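PDB 2BE1: Serine/threonine-protein kinase/endoribonuclease IRE1 from Saccharomyces cerevisiae, which senses unfolded proteins in the endoplasmic reticulum through its lumenal domain and, once activated, splices HAC1 precursor mRNA to switch on the unfolded protein response. Local coordinates for residues L13-V18 and G243-L248; Q87-S92 and F175-H180; M123-M128 and M167-K172; P202-N207 and L262-F267. All blocks are in the same frame, centred on the assembly; numbering follows the deposited sequence.

Interaction 1: residues L13-V18 and G243-L248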
loop_
_atom_site.group_PDB
_atom_site.type_symbol
_atom_site.label_atom_id
_atom_site.label_comp_id
_atom_site.label_asym_id
_atom_site.label_seq_id
_atom_site.Cartn_x
_atom_site.Cartn_y
_atom_site.Cartn_z
ATOM N N LEU A 13 -17.505 16.483 -17.958
ATOM C CA LEU A 13 -17.390 16.326 -16.539
ATOM C C LEU A 13 -17.459 14.845 -16.413
ATOM O O LEU A 13 -18.136 14.176 -17.202
ATOM C CB LEU A 13 -18.612 16.903 -15.857
ATOM C CG LEU A 13 -18.555 17.496 -14.455
ATOM C CD1 LEU A 13 -19.809 18.293 -14.238
ATOM C CD2 LEU A 13 -18.561 16.412 -13.462
ATOM N N ILE A 14 -16.779 14.325 -15.405
ATOM C CA ILE A 14 -16.738 12.922 -15.240
ATOM C C ILE A 14 -17.225 12.466 -13.891
ATOM O O ILE A 14 -16.737 12.942 -12.821
ATOM C CB ILE A 14 -15.403 12.457 -15.558
ATOM C CG1 ILE A 14 -15.428 12.222 -17.023
ATOM C CG2 ILE A 14 -15.128 11.144 -14.930
ATOM C CD1 ILE A 14 -14.059 11.904 -17.507
ATOM N N ALA A 15 -18.181 11.531 -13.982
ATOM C CA ALA A 15 -18.892 11.020 -12.866
ATOM C C ALA A 15 -18.574 9.604 -12.702
ATOM O O ALA A 15 -18.484 8.868 -13.700
ATOM C CB ALA A 15 -20.278 11.129 -13.115
ATOM N N ALA A 16 -18.393 9.249 -11.422
ATOM C CA ALA A 16 -18.367 7.869 -10.889
ATOM C C ALA A 16 -19.631 7.519 -10.048
ATOM O O ALA A 16 -19.972 8.260 -9.099
ATOM C CB ALA A 16 -17.226 7.758 -10.046
ATOM N N ASP A 17 -20.326 6.425 -10.391
ATOM C CA ASP A 17 -21.473 5.920 -9.580
ATOM C C ASP A 17 -21.011 4.865 -8.543
ATOM O O ASP A 17 -19.979 4.212 -8.727
ATOM C CB ASP A 17 -22.583 5.356 -10.491
ATOM C CG ASP A 17 -22.153 4.069 -11.260
ATOM O OD1 ASP A 17 -22.523 3.816 -12.445
ATOM O OD2 ASP A 17 -21.430 3.271 -10.649
ATOM N N VAL A 18 -21.790 4.680 -7.480
ATOM C CA VAL A 18 -21.418 3.768 -6.385
ATOM C C VAL A 18 -21.432 2.290 -6.787
ATOM O O VAL A 18 -20.947 1.437 -6.019
ATOM C CB VAL A 18 -22.270 4.002 -5.093
ATOM C CG1 VAL A 18 -23.606 3.372 -5.216
ATOM C CG2 VAL A 18 -21.625 3.424 -3.918
ATOM N N GLY A 243 -26.426 4.098 -10.515
ATOM C CA GLY A 243 -26.249 4.052 -9.072
ATOM C C GLY A 243 -25.981 5.460 -8.565
ATOM O O GLY A 243 -25.703 6.412 -9.399
ATOM N N ILE A 244 -26.071 5.645 -7.228
ATOM C CA ILE A 244 -25.890 7.009 -6.747
ATOM C C ILE A 244 -24.457 7.546 -7.017
ATOM O O ILE A 244 -23.477 6.797 -6.966
ATOM C CB ILE A 244 -26.473 7.307 -5.402
ATOM C CG1 ILE A 244 -25.492 8.114 -4.657
ATOM C CG2 ILE A 244 -26.901 6.104 -4.574
ATOM C CD1 ILE A 244 -26.220 8.804 -3.525
ATOM N N ILE A 245 -24.350 8.808 -7.445
ATOM C CA ILE A 245 -23.050 9.323 -7.888
ATOM C C ILE A 245 -22.235 9.876 -6.776
ATOM O O ILE A 245 -22.638 10.835 -6.093
ATOM C CB ILE A 245 -23.138 10.305 -8.986
ATOM C CG1 ILE A 245 -23.060 9.466 -10.214
ATOM C CG2 ILE A 245 -21.913 11.225 -9.021
ATOM C CD1 ILE A 245 -23.771 10.090 -11.242
ATOM N N VAL A 246 -21.057 9.286 -6.635
ATOM C CA VAL A 246 -20.266 9.462 -5.457
ATOM C C VAL A 246 -18.852 9.987 -5.814
ATOM O O VAL A 246 -18.132 10.472 -4.925
ATOM C CB VAL A 246 -20.215 8.150 -4.696
ATOM C CG1 VAL A 246 -19.627 7.015 -5.569
ATOM C CG2 VAL A 246 -19.373 8.325 -3.540
ATOM N N GLY A 247 -18.471 9.912 -7.100
ATOM C CA GLY A 247 -17.234 10.550 -7.589
ATOM C C GLY A 247 -17.435 11.580 -8.700
ATOM O O GLY A 247 -18.245 11.352 -9.648
ATOM N N LEU A 248 -16.711 12.714 -8.615
ATOM C CA LEU A 248 -16.979 13.800 -9.600
ATOM C C LEU A 248 -15.770 14.607 -10.180
ATOM O O LEU A 248 -15.071 15.323 -9.423
ATOM C CB LEU A 248 -18.023 14.734 -8.988
ATOM C CG LEU A 248 -18.817 15.425 -10.076
ATOM C CD1 LEU A 248 -19.251 14.364 -11.012
ATOM C CD2 LEU A 248 -20.053 16.144 -9.535
#

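Interaction 2: residues Q87-S92 and F175-H180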
loop_
_atom_site.group_PDB
_atom_site.type_symbol
_atom_site.label_atom_id
_atom_site.label_comp_id
_atom_site.label_asym_id
_atom_site.label_seq_id
_atom_site.Cartn_x
_atom_site.Cartn_y
_atom_site.Cartn_z
ATOM N N GLN A 87 -6.490 4.134 6.040
ATOM C CA GLN A 87 -5.798 4.163 7.295
ATOM C C GLN A 87 -5.664 2.806 7.927
ATOM O O GLN A 87 -4.638 2.498 8.468
ATOM C CB GLN A 87 -6.533 5.087 8.226
ATOM C CG GLN A 87 -5.980 5.234 9.638
ATOM C CD GLN A 87 -7.128 5.592 10.588
ATOM O OE1 GLN A 87 -7.577 4.737 11.395
ATOM N NE2 GLN A 87 -7.685 6.837 10.431
ATOM N N LEU A 88 -6.685 1.981 7.879
ATOM C CA LEU A 88 -6.507 0.639 8.426
ATOM C C LEU A 88 -5.472 -0.220 7.675
ATOM O O LEU A 88 -4.494 -0.640 8.239
ATOM C CB LEU A 88 -7.852 -0.064 8.521
ATOM C CG LEU A 88 -8.184 -0.697 9.862
ATOM C CD1 LEU A 88 -8.155 0.338 10.980
ATOM C CD2 LEU A 88 -9.555 -1.185 9.673
ATOM N N VAL A 89 -5.697 -0.453 6.397
ATOM C CA VAL A 89 -4.758 -1.103 5.527
ATOM C C VAL A 89 -3.369 -0.575 5.778
ATOM O O VAL A 89 -2.432 -1.347 5.822
ATOM C CB VAL A 89 -5.085 -0.848 4.050
ATOM C CG1 VAL A 89 -3.918 -1.240 3.159
ATOM C CG2 VAL A 89 -6.381 -1.582 3.635
ATOM N N SER A 90 -3.229 0.740 5.955
ATOM C CA SER A 90 -1.893 1.349 6.124
ATOM C C SER A 90 -1.354 1.129 7.478
ATOM O O SER A 90 -0.402 1.793 7.820
ATOM C CB SER A 90 -1.877 2.876 5.992
ATOM O OG SER A 90 -2.637 3.386 4.876
ATOM N N THR A 91 -1.953 0.279 8.296
ATOM C CA THR A 91 -1.297 -0.016 9.533
ATOM C C THR A 91 -1.379 -1.509 9.783
ATOM O O THR A 91 -1.529 -1.943 10.914
ATOM C CB THR A 91 -1.786 0.849 10.721
ATOM O OG1 THR A 91 -2.845 0.180 11.347
ATOM C CG2 THR A 91 -2.294 2.208 10.311
ATOM N N SER A 92 -1.267 -2.288 8.702
ATOM C CA SER A 92 -1.084 -3.747 8.772
ATOM C C SER A 92 0.379 -4.104 8.767
ATOM O O SER A 92 1.217 -3.279 8.534
ATOM C CB SER A 92 -1.672 -4.440 7.562
ATOM O OG SER A 92 -2.585 -3.634 6.913
ATOM N N PHE A 175 -8.247 -0.609 -2.362
ATOM C CA PHE A 175 -7.864 -1.160 -1.083
ATOM C C PHE A 175 -8.575 -2.472 -0.824
ATOM O O PHE A 175 -9.622 -2.781 -1.452
ATOM C CB PHE A 175 -8.283 -0.204 0.008
ATOM C CG PHE A 175 -7.649 1.116 -0.085
ATOM C CD1 PHE A 175 -8.167 2.068 -0.906
ATOM C CD2 PHE A 175 -6.526 1.422 0.682
ATOM C CE1 PHE A 175 -7.576 3.302 -0.969
ATOM C CE2 PHE A 175 -5.948 2.665 0.630
ATOM C CZ PHE A 175 -6.467 3.594 -0.192
ATOM N N GLU A 176 -8.043 -3.211 0.156
ATOM C CA GLU A 176 -8.643 -4.461 0.541
ATOM C C GLU A 176 -8.151 -4.851 1.877
ATOM O O GLU A 176 -7.043 -5.264 2.003
ATOM C CB GLU A 176 -8.154 -5.463 -0.420
ATOM C CG GLU A 176 -8.649 -6.837 -0.280
ATOM C CD GLU A 176 -8.168 -7.588 -1.520
ATOM O OE1 GLU A 176 -7.084 -8.273 -1.420
ATOM O OE2 GLU A 176 -8.829 -7.382 -2.602
ATOM N N LEU A 177 -8.997 -4.697 2.874
ATOM C CA LEU A 177 -8.672 -5.011 4.249
ATOM C C LEU A 177 -9.297 -6.351 4.585
ATOM O O LEU A 177 -10.435 -6.619 4.196
ATOM C CB LEU A 177 -9.263 -3.946 5.144
ATOM C CG LEU A 177 -8.904 -4.285 6.553
ATOM C CD1 LEU A 177 -7.718 -3.434 6.945
ATOM C CD2 LEU A 177 -10.133 -3.960 7.358
ATOM N N GLY A 178 -8.564 -7.194 5.293
ATOM C CA GLY A 178 -9.054 -8.512 5.591
ATOM C C GLY A 178 -8.862 -8.643 7.059
ATOM O O GLY A 178 -7.747 -8.623 7.503
ATOM N N ILE A 179 -9.930 -8.753 7.838
ATOM C CA ILE A 179 -9.737 -9.012 9.264
ATOM C C ILE A 179 -10.137 -10.424 9.702
ATOM O O ILE A 179 -11.223 -10.885 9.384
ATOM C CB ILE A 179 -10.287 -7.910 10.129
ATOM C CG1 ILE A 179 -10.759 -8.490 11.428
ATOM C CG2 ILE A 179 -11.391 -7.192 9.430
ATOM C CD1 ILE A 179 -10.724 -7.527 12.507
ATOM N N HIS A 180 -9.190 -11.104 10.377
ATOM C CA HIS A 180 -9.251 -12.556 10.705
ATOM C C HIS A 180 -9.242 -12.864 12.158
ATOM O O HIS A 180 -8.218 -13.006 12.769
ATOM C CB HIS A 180 -8.160 -13.365 10.015
ATOM C CG HIS A 180 -8.264 -13.335 8.521
ATOM N ND1 HIS A 180 -9.479 -13.179 7.858
ATOM C CD2 HIS A 180 -7.311 -13.426 7.553
ATOM C CE1 HIS A 180 -9.268 -13.184 6.549
ATOM N NE2 HIS A 180 -7.960 -13.330 6.338
#

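Interaction 3: residues M123-M128 and M167-K172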
loop_
_atom_site.group_PDB
_atom_site.type_symbol
_atom_site.label_atom_id
_atom_site.label_comp_id
_atom_site.label_asym_id
_atom_site.label_seq_id
_atom_site.Cartn_x
_atom_site.Cartn_y
_atom_site.Cartn_z
ATOM N N MET A 123 -4.147 2.523 -13.794
ATOM C CA MET A 123 -4.425 3.669 -14.648
ATOM C C MET A 123 -5.124 3.228 -15.929
ATOM O O MET A 123 -4.753 2.227 -16.520
ATOM C CB MET A 123 -3.127 4.363 -15.008
ATOM C CG MET A 123 -3.290 5.820 -15.323
ATOM S SD MET A 123 -2.501 6.804 -14.035
ATOM C CE MET A 123 -3.365 8.325 -14.223
ATOM N N TYR A 124 -6.142 3.973 -16.352
ATOM C CA TYR A 124 -6.847 3.698 -17.608
ATOM C C TYR A 124 -6.742 4.923 -18.447
ATOM O O TYR A 124 -6.784 6.047 -17.920
ATOM C CB TYR A 124 -8.327 3.490 -17.385
ATOM C CG TYR A 124 -8.690 2.285 -16.577
ATOM C CD1 TYR A 124 -8.884 2.397 -15.199
ATOM C CD2 TYR A 124 -8.867 1.038 -17.182
ATOM C CE1 TYR A 124 -9.207 1.306 -14.430
ATOM C CE2 TYR A 124 -9.214 -0.071 -16.428
ATOM C CZ TYR A 124 -9.384 0.069 -15.040
ATOM O OH TYR A 124 -9.717 -1.027 -14.238
ATOM N N THR A 125 -6.618 4.726 -19.759
ATOM C CA THR A 125 -6.826 5.838 -20.697
ATOM C C THR A 125 -8.063 5.514 -21.528
ATOM O O THR A 125 -8.199 4.416 -22.077
ATOM C CB THR A 125 -5.648 6.094 -21.626
ATOM O OG1 THR A 125 -5.434 4.921 -22.408
ATOM C CG2 THR A 125 -4.392 6.395 -20.840
ATOM N N ILE A 126 -8.966 6.482 -21.591
ATOM C CA ILE A 126 -10.269 6.258 -22.100
ATOM C C ILE A 126 -10.466 7.370 -23.075
ATOM O O ILE A 126 -10.002 8.479 -22.833
ATOM C CB ILE A 126 -11.267 6.374 -20.961
ATOM C CG1 ILE A 126 -11.000 5.295 -19.925
ATOM C CG2 ILE A 126 -12.686 6.217 -21.468
ATOM C CD1 ILE A 126 -11.934 5.303 -18.776
ATOM N N ASN A 127 -11.138 7.069 -24.181
ATOM C CA ASN A 127 -11.435 8.080 -25.165
ATOM C C ASN A 127 -12.599 8.897 -24.733
ATOM O O ASN A 127 -13.673 8.336 -24.596
ATOM C CB ASN A 127 -11.843 7.442 -26.466
ATOM C CG ASN A 127 -12.313 8.464 -27.452
ATOM O OD1 ASN A 127 -13.499 8.631 -27.657
ATOM N ND2 ASN A 127 -11.380 9.213 -28.014
ATOM N N MET A 128 -12.431 10.203 -24.547
ATOM C CA MET A 128 -13.560 10.988 -24.014
ATOM C C MET A 128 -14.759 11.017 -24.929
ATOM O O MET A 128 -15.843 10.632 -24.523
ATOM C CB MET A 128 -13.208 12.419 -23.774
ATOM C CG MET A 128 -12.170 12.632 -22.791
ATOM S SD MET A 128 -12.055 14.423 -22.759
ATOM C CE MET A 128 -11.961 14.944 -24.488
ATOM N N MET A 167 -8.268 12.138 -25.523
ATOM C CA MET A 167 -8.548 11.192 -24.466
ATOM C C MET A 167 -7.961 11.641 -23.158
ATOM O O MET A 167 -7.204 12.595 -23.059
ATOM C CB MET A 167 -8.021 9.823 -24.788
ATOM C CG MET A 167 -7.741 9.587 -26.213
ATOM S SD MET A 167 -6.253 8.660 -25.959
ATOM C CE MET A 167 -5.062 9.923 -25.375
ATOM N N ILE A 168 -8.325 10.902 -22.146
ATOM C CA ILE A 168 -8.132 11.329 -20.802
ATOM C C ILE A 168 -7.579 10.137 -20.078
ATOM O O ILE A 168 -7.987 8.999 -20.383
ATOM C CB ILE A 168 -9.482 11.688 -20.195
ATOM C CG1 ILE A 168 -9.270 12.396 -18.868
ATOM C CG2 ILE A 168 -10.416 10.423 -20.021
ATOM C CD1 ILE A 168 -10.538 13.055 -18.355
ATOM N N VAL A 169 -6.663 10.367 -19.135
ATOM C CA VAL A 169 -6.139 9.233 -18.354
ATOM C C VAL A 169 -6.541 9.378 -16.894
ATOM O O VAL A 169 -6.368 10.444 -16.341
ATOM C CB VAL A 169 -4.609 9.065 -18.466
ATOM C CG1 VAL A 169 -3.874 10.374 -18.094
ATOM C CG2 VAL A 169 -4.164 7.949 -17.545
ATOM N N ILE A 170 -7.064 8.316 -16.290
ATOM C CA ILE A 170 -7.665 8.406 -14.977
ATOM C C ILE A 170 -7.144 7.265 -14.122
ATOM O O ILE A 170 -7.146 6.116 -14.562
ATOM C CB ILE A 170 -9.200 8.336 -15.044
ATOM C CG1 ILE A 170 -9.772 8.352 -13.640
ATOM C CG2 ILE A 170 -9.647 7.056 -15.724
ATOM C CD1 ILE A 170 -11.221 8.540 -13.590
ATOM N N GLY A 171 -6.696 7.578 -12.905
ATOM C CA GLY A 171 -6.264 6.546 -11.968
ATOM C C GLY A 171 -7.376 6.057 -11.034
ATOM O O GLY A 171 -8.483 6.631 -10.945
ATOM N N LYS A 172 -7.066 4.986 -10.311
ATOM C CA LYS A 172 -8.019 4.346 -9.429
ATOM C C LYS A 172 -7.256 3.469 -8.472
ATOM O O LYS A 172 -6.655 2.502 -8.898
ATOM C CB LYS A 172 -8.925 3.450 -10.243
ATOM C CG LYS A 172 -10.191 3.103 -9.522
ATOM C CD LYS A 172 -10.479 1.616 -9.663
ATOM C CE LYS A 172 -11.886 1.313 -9.206
ATOM N NZ LYS A 172 -12.815 2.111 -10.009
#

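Interaction 4: residues P202-N207 and L262-F267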
loop_
_atom_site.group_PDB
_atom_site.type_symbol
_atom_site.label_atom_id
_atom_site.label_comp_id
_atom_site.label_asym_id
_atom_site.label_seq_id
_atom_site.Cartn_x
_atom_site.Cartn_y
_atom_site.Cartn_z
ATOM N N PRO A 202 -1.643 18.807 -7.260
ATOM C CA PRO A 202 -1.544 20.196 -6.788
ATOM C C PRO A 202 -2.593 21.121 -7.451
ATOM O O PRO A 202 -2.970 22.150 -6.865
ATOM C CB PRO A 202 -0.135 20.619 -7.241
ATOM C CG PRO A 202 0.119 19.781 -8.426
ATOM C CD PRO A 202 -0.435 18.421 -7.993
ATOM N N LEU A 203 -3.049 20.765 -8.650
ATOM C CA LEU A 203 -4.034 21.557 -9.332
ATOM C C LEU A 203 -5.320 21.543 -8.594
ATOM O O LEU A 203 -6.075 22.495 -8.639
ATOM C CB LEU A 203 -4.333 20.934 -10.669
ATOM C CG LEU A 203 -3.325 21.301 -11.738
ATOM C CD1 LEU A 203 -3.698 20.711 -13.049
ATOM C CD2 LEU A 203 -3.307 22.777 -11.867
ATOM N N ALA A 204 -5.599 20.408 -7.957
ATOM C CA ALA A 204 -6.806 20.236 -7.161
ATOM C C ALA A 204 -6.899 21.280 -6.032
ATOM O O ALA A 204 -7.921 21.939 -5.894
ATOM C CB ALA A 204 -6.875 18.861 -6.639
ATOM N N LEU A 205 -5.830 21.506 -5.278
ATOM C CA LEU A 205 -5.853 22.636 -4.332
ATOM C C LEU A 205 -6.168 23.999 -4.964
ATOM O O LEU A 205 -6.516 24.941 -4.283
ATOM C CB LEU A 205 -4.556 22.739 -3.557
ATOM C CG LEU A 205 -4.295 21.637 -2.553
ATOM C CD1 LEU A 205 -4.281 20.224 -3.255
ATOM C CD2 LEU A 205 -2.955 21.965 -1.862
ATOM N N GLN A 206 -6.046 24.125 -6.262
ATOM C CA GLN A 206 -6.303 25.415 -6.829
ATOM C C GLN A 206 -7.751 25.494 -7.186
ATOM O O GLN A 206 -8.338 26.575 -7.136
ATOM C CB GLN A 206 -5.480 25.628 -8.079
ATOM C CG GLN A 206 -3.996 25.509 -7.870
ATOM C CD GLN A 206 -3.232 25.730 -9.161
ATOM O OE1 GLN A 206 -2.207 25.083 -9.384
ATOM N NE2 GLN A 206 -3.723 26.654 -10.025
ATOM N N ASN A 207 -8.322 24.349 -7.567
ATOM C CA ASN A 207 -9.752 24.261 -7.969
ATOM C C ASN A 207 -10.714 24.372 -6.757
ATOM O O ASN A 207 -11.624 23.546 -6.488
ATOM C CB ASN A 207 -10.014 23.007 -8.775
ATOM C CG ASN A 207 -11.166 23.163 -9.669
ATOM O OD1 ASN A 207 -11.848 22.190 -10.001
ATOM N ND2 ASN A 207 -11.423 24.402 -10.066
ATOM N N LEU A 262 -7.407 16.043 -15.802
ATOM C CA LEU A 262 -8.601 16.104 -14.990
ATOM C C LEU A 262 -8.385 16.378 -13.475
ATOM O O LEU A 262 -7.417 15.931 -12.842
ATOM C CB LEU A 262 -9.480 14.912 -15.322
ATOM C CG LEU A 262 -9.246 13.593 -14.670
ATOM C CD1 LEU A 262 -10.064 13.711 -13.469
ATOM C CD2 LEU A 262 -9.782 12.499 -15.502
ATOM N N VAL A 263 -9.263 17.180 -12.906
ATOM C CA VAL A 263 -9.122 17.561 -11.511
ATOM C C VAL A 263 -10.497 17.421 -10.779
ATOM O O VAL A 263 -11.559 17.474 -11.441
ATOM C CB VAL A 263 -8.469 18.976 -11.376
ATOM C CG1 VAL A 263 -8.137 19.588 -12.742
ATOM C CG2 VAL A 263 -9.346 19.904 -10.588
ATOM N N PRO A 264 -10.505 17.143 -9.436
ATOM C CA PRO A 264 -11.814 16.897 -8.817
ATOM C C PRO A 264 -12.580 18.156 -8.778
ATOM O O PRO A 264 -11.990 19.236 -8.626
ATOM C CB PRO A 264 -11.467 16.483 -7.391
ATOM C CG PRO A 264 -10.152 17.123 -7.131
ATOM C CD PRO A 264 -9.418 16.981 -8.451
ATOM N N HIS A 265 -13.887 18.001 -8.948
ATOM C CA HIS A 265 -14.825 19.107 -8.889
ATOM C C HIS A 265 -14.958 19.580 -7.430
ATOM O O HIS A 265 -15.121 18.742 -6.562
ATOM C CB HIS A 265 -16.162 18.649 -9.435
ATOM C CG HIS A 265 -17.145 19.759 -9.596
ATOM N ND1 HIS A 265 -17.662 20.455 -8.531
ATOM C CD2 HIS A 265 -17.695 20.305 -10.692
ATOM C CE1 HIS A 265 -18.510 21.369 -8.957
ATOM N NE2 HIS A 265 -18.541 21.300 -10.269
ATOM N N PRO A 266 -14.897 20.911 -7.158
ATOM C CA PRO A 266 -14.721 21.369 -5.773
ATOM C C PRO A 266 -15.943 20.977 -5.018
ATOM O O PRO A 266 -16.745 20.250 -5.561
ATOM C CB PRO A 266 -14.611 22.893 -5.895
ATOM C CG PRO A 266 -15.157 23.232 -7.220
ATOM C CD PRO A 266 -15.019 22.044 -8.100
ATOM N N PHE A 267 -16.100 21.391 -3.767
ATOM C CA PHE A 267 -17.476 21.306 -3.152
ATOM C C PHE A 267 -17.862 22.471 -2.168
ATOM O O PHE A 267 -17.054 22.898 -1.304
ATOM C CB PHE A 267 -17.824 19.868 -2.629
ATOM C CG PHE A 267 -17.656 19.705 -1.147
ATOM C CD1 PHE A 267 -18.750 19.980 -0.290
ATOM C CD2 PHE A 267 -16.404 19.309 -0.599
ATOM C CE1 PHE A 267 -18.618 19.857 1.090
ATOM C CE2 PHE A 267 -16.236 19.161 0.800
ATOM C CZ PHE A 267 -17.346 19.435 1.655
#

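Interaction 1: residues L13-V18 and G243-L248
Backbone hydrogen bonds concentrate on A16, whose carbonyl faces both V246 and G247. A16 O accepts from V246 N at 2.9 Å, nearly along the C=O axis, and from G247 N at 3.0 Å, where the donor is tilted 24° from the carbonyl plane. In return A16 N gives a straight bond to G247 O (2.8 Å, 173° at the hydrogen). Further on, V18 N reaches I244 O at 2.8 Å, although neither residue belongs to the regular strands. CA-H...O contacts fill in between, such as A15 CA to G247 O and D17 CA to I244 O.

One residue opposite two, with the pairing stepping by one between A16–G247 and D17–I245, defines a classic beta bulge in an antiparallel pair. The two strands, 8-17 and 245-254, are neighbours in the five-stranded antiparallel sheet of the lumenal domain, and 22-26 lies along the other side of 8-17.

Apolar contacts divide between the faces. A15, D17, I245 and L248 share one of them, where A15 CB sits near L248 CD1 (4.0 Å) and I245 CD1 (4.1 Å); L13 CD2 also meets L248 CD1, and I216 touches both leucines. On the opposite face A16 CB lies over G247 CA at 3.7 Å. Past the strand end V18 CB meets V246 CG1 at 4.0 Å.

D17 CB packs against G243 O, but the polar end turns elsewhere. Chi1 of 67° puts CG between the backbone N and the carbonyl carbon, and the carboxylate bonds to G21 N through OD2 and to H23 NE2 through OD1.

Interaction 2: residues Q87-S92 and F175-H180
The ring of F175 receives V89 at its edge: V89 CG2 lies near the ring plane, 4.2 Å from F175 CD2. I85 and R86, earlier in the helix that carries V89, also touch F175, as does M119 of strand 112-127.

V89 CG2 is the branch that does the work. Set beside the backbone N and anti to the carbonyl carbon (CG1 chi1 166°), it meets L177 CB at 4.0 Å and E176 O at 4.1 Å as well as the ring. L177 answers with both methyls. Its CD1 approaches V89 N at 3.6 Å and L88 CB at 3.7 Å, while CD2 touches L88 CD2, also at 3.7 Å. The V89 and L177 side chains run past each other in opposite directions.

The contact is therefore a helix end laid on a strand: the last turn of helix 85-89 against strand 167-179 at F175 and L177. No hydrogen bond crosses it. S90 is the first residue to leave helical geometry, and the turn that follows is closed internally, by T91 N to L88 O (2.7 Å) and by S92 N to V89 O (3.2 Å). Beyond the turn S92 packs on T121 of the second subunit. Farther along the chain, the poorly ordered ring of H180 meets F137 of that subunit, their planes at about 45°.

Interaction 3: residues M123-M128 and M167-K172
I170 N donates to Y124 O at 2.8 Å, and Y124 N returns a bond to I170 O at 3.0 Å with the donor tilted 26° from the carbonyl plane. Two residues on, I126 N to I168 O and I168 N to I126 O repeat the reciprocal pattern, each at 3.0 Å. These are the hydrogen-bonded pairs of a regular antiparallel ladder; M123–G171, T125–V169 and N127–M167 are the non-hydrogen-bonded pairs between and beyond them.

Y124, I126, I168 and I170 share one face. I126 CD1 meets I170 CG2 at 4.2 Å on the diagonal, and Y124 CB lies 4.1 Å from the same methyl while its ring turns an edge to I170 O. M128, just past the strand, brings CG to I168 CB at 3.9 Å, the two side chains crossing at about a right angle. On the other face T125 CG2 rests against V169 CB at 3.6 Å. That placement follows from chi1 of 61°, which sets CG2 anti to the carbonyl carbon and leaves OG1 to hydrogen-bond S135 OG.

Strand 133-137 flanks 123-127 on its far side, and strand 190-195 pairs with 167-179. From the face of the isoleucines, I168 touches L262 of strand 259-264 and Y124 meets F41 edge-to-face, whereas M123 packs on P93 and V169 on H95, both of the second subunit.

Interaction 4: residues P202-N207 and L262-F267
A short, weakly bonded helical turn near 201-204 packs against strand 259-264, one of the two outermost strands within this chain of its five-stranded antiparallel sheet. A204 and N207 supply one side, V263, P264 and P266 the other. A204 CB meets the proline ring of P264 at two adjacent carbons, CD at 3.6 Å and CG at 3.7 Å. A204 CA also comes within 4.3 Å of V263 CG2, the methyl that N207 also touches.

N207 takes up the rest of V263. Its CB lies 3.7 Å from V263 CG2, and with chi1 at -154° CG swings away from the backbone N toward the strand, bringing the amide group alongside V263 and near the P264 carbonyl. N207 O, in turn, lies over the P266 ring, 3.6 Å from P266 CG.

Backbone bonds close the turn that ends at N207. L203 O accepts an i+3 (3-10 type) bond from Q206 N at 2.9 Å and an i+4 (alpha type) bond from N207 N at 3.1 Å as the helical path gives out. The partner strand loses its regular course just after P264. H265 ND1 bonds to P266 O within its own segment at 3.1 Å, nearly straight (170°), with the acceptor only 7° out of the imidazole plane, which fixes the ring's rotation. Just past the strand, H265 still bonds through its backbone to L248, while V263 packs on F252 and N207 touches D250, both of strand 245-254. On the helical side L203 and Q206 touch L4, near the start of the chain.

Overall arrangement
Interactions 1, 2 and 3 are buried, interaction 4 partly so. Interactions 1 and 3 are strand pairings held by backbone hydrogen bonds, bulged in the first and regular in the second. Interactions 2 and 4 set short helical turns against strands without any clear hydrogen bond between their segments: apolar side chains meet in 2, an asparagine and prolines carry much of 4. The centre of interaction 1 lies about 8 Å from the centre of the chain, those of the others 17 or 18 Å. Interactions 1 and 4 share one sheet, probably joined by a hydrogen bond between L248 O and H265 N; interactions 2 and 3 share strand 167-179 and both touch the second subunit. The two sheets meet where I168 packs on I14 and L262.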